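Local coordinates for protein nigritoxine (Vibrio nigripulchritudo, PDB 5M41) that is a bacterial toxin that acts against crustaceans and insects, has a new fold and carries a bound magnesium ion, at residues A[85-90]-A[101-106]. Residues are numbered along the deposited sequence; the frame is centred on the assembly and turned at random.
Sequences NMFFMP and VNLNSP
Phe-87 lays one face of its ring over the branched side chain of Val-101, with CB of Val-101 3.7 Å from the centroid of the Phe-87 ring, a CH-pi contact displaced toward the rim. Because chi1 of Phe-87 is 56°, which sets CG between the backbone N and carbonyl carbon, the ring leans across to the neighbouring strand. There CZ of Phe-87 comes within 3.5 Å of CG1 of Val-101, while CG2 lies near CE1. A beta-branched valine suits this place, spreading two methyls beneath a flat ring; Leu-103 adds its CG obliquely beside CE2, and helix 34-54 packs against Val-101 and Leu-103. The strands 86-90 and 98-102 form a beta hairpin within a five-stranded antiparallel sheet. Phe-87 and Val-101 form a hydrogen-bonded pair, with a straight bond from Val-101 N to Phe-87 O (2.9 Å, 170°) and a longer one returning from Phe-87 N to Val-101 O. Met-86 and Asn-102 make the adjacent non-hydrogen-bonded pair, on the other sheet face. Beyond them, Leu-103 N donates to Asn-85 O at 2.8 Å. Asn-102 then starts a type I turn, and its short carboxamide suits an Asx turn: Asn-104 N reaches OD1 (3.1 Å) from above the amide plane, Asn-130 ND2 also donates to OD1, and Asn-102 ND2 gives to Ser-126 O. The buried amide of Asn-85 lies against CB of Asn-104, its OD1 bonded to Tyr-41 and its ND2 to Leu-202 O and Asn-130.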
# COMPACT_ATOMS: atom_id res chain seq x y z
N ASN A 85 29.97 -3.82 30.45
CA ASN A 85 29.73 -5.20 29.97
C ASN A 85 30.50 -6.30 30.70
O ASN A 85 30.54 -7.45 30.24
CB ASN A 85 30.05 -5.31 28.48
CG ASN A 85 29.14 -4.43 27.61
OD1 ASN A 85 27.92 -4.37 27.84
ND2 ASN A 85 29.72 -3.75 26.63
N MET A 86 31.16 -5.95 31.80
CA MET A 86 32.09 -6.88 32.46
C MET A 86 31.84 -7.03 33.93
O MET A 86 31.42 -6.07 34.61
CB MET A 86 33.54 -6.43 32.23
CG MET A 86 33.96 -6.41 30.77
SD MET A 86 35.59 -5.69 30.51
CE MET A 86 36.56 -6.80 31.55
N PHE A 87 32.09 -8.24 34.42
CA PHE A 87 31.98 -8.55 35.84
C PHE A 87 32.76 -9.85 36.08
O PHE A 87 33.18 -10.49 35.13
CB PHE A 87 30.51 -8.70 36.29
CG PHE A 87 29.73 -9.73 35.50
CD1 PHE A 87 29.66 -11.07 35.93
CD2 PHE A 87 29.05 -9.37 34.33
CE1 PHE A 87 28.94 -12.02 35.21
CE2 PHE A 87 28.33 -10.34 33.61
CZ PHE A 87 28.26 -11.65 34.05
N PHE A 88 32.94 -10.22 37.35
CA PHE A 88 33.66 -11.45 37.73
C PHE A 88 32.79 -12.38 38.54
O PHE A 88 32.04 -11.93 39.43
CB PHE A 88 34.89 -11.10 38.58
CG PHE A 88 35.95 -12.18 38.62
CD1 PHE A 88 36.80 -12.38 37.53
CD2 PHE A 88 36.14 -12.95 39.75
CE1 PHE A 88 37.79 -13.35 37.57
CE2 PHE A 88 37.14 -13.93 39.80
CZ PHE A 88 37.97 -14.12 38.71
N MET A 89 32.89 -13.68 38.25
CA MET A 89 32.21 -14.70 39.03
C MET A 89 33.26 -15.51 39.79
O MET A 89 33.88 -16.42 39.23
CB MET A 89 31.38 -15.59 38.12
CG MET A 89 30.52 -14.81 37.13
SD MET A 89 29.60 -15.95 36.09
CE MET A 89 28.48 -16.55 37.35
N PRO A 90 33.51 -15.15 41.06
CA PRO A 90 34.54 -15.85 41.82
C PRO A 90 34.11 -17.28 42.10
O PRO A 90 32.89 -17.53 42.27
CB PRO A 90 34.61 -15.06 43.12
CG PRO A 90 33.22 -14.51 43.28
CD PRO A 90 32.83 -14.14 41.87
N VAL A 101 33.68 -12.29 32.85
CA VAL A 101 32.68 -12.19 31.77
C VAL A 101 32.81 -10.84 31.04
O VAL A 101 32.97 -9.79 31.68
CB VAL A 101 31.25 -12.39 32.32
CG1 VAL A 101 30.21 -12.23 31.20
CG2 VAL A 101 31.12 -13.80 32.96
N ASN A 102 32.78 -10.89 29.70
CA ASN A 102 32.66 -9.73 28.83
C ASN A 102 31.49 -10.00 27.89
O ASN A 102 31.62 -10.71 26.89
CB ASN A 102 33.96 -9.48 28.02
CG ASN A 102 33.87 -8.24 27.12
OD1 ASN A 102 32.82 -7.56 27.03
ND2 ASN A 102 34.97 -7.94 26.41
N LEU A 103 30.34 -9.42 28.22
CA LEU A 103 29.14 -9.70 27.45
C LEU A 103 29.23 -9.22 26.01
O LEU A 103 28.47 -9.68 25.15
CB LEU A 103 27.90 -9.12 28.13
CG LEU A 103 27.60 -9.59 29.55
CD1 LEU A 103 26.50 -8.72 30.12
CD2 LEU A 103 27.20 -11.07 29.58
N ASN A 104 30.16 -8.30 25.73
CA ASN A 104 30.29 -7.75 24.37
C ASN A 104 31.46 -8.33 23.57
O ASN A 104 31.81 -7.79 22.51
CB ASN A 104 30.41 -6.22 24.41
CG ASN A 104 29.99 -5.57 23.10
OD1 ASN A 104 29.01 -6.00 22.51
ND2 ASN A 104 30.72 -4.56 22.64
N SER A 105 32.09 -9.40 24.06
CA SER A 105 33.22 -9.99 23.32
C SER A 105 32.71 -10.94 22.25
O SER A 105 31.94 -11.83 22.55
CB SER A 105 34.15 -10.76 24.25
OG SER A 105 35.21 -11.37 23.52
N PRO A 106 33.14 -10.76 21.00
CA PRO A 106 32.76 -11.71 19.94
C PRO A 106 33.12 -13.17 20.27
O PRO A 106 32.32 -14.08 20.06
CB PRO A 106 33.58 -11.25 18.73
CG PRO A 106 33.95 -9.84 19.02
CD PRO A 106 34.03 -9.69 20.51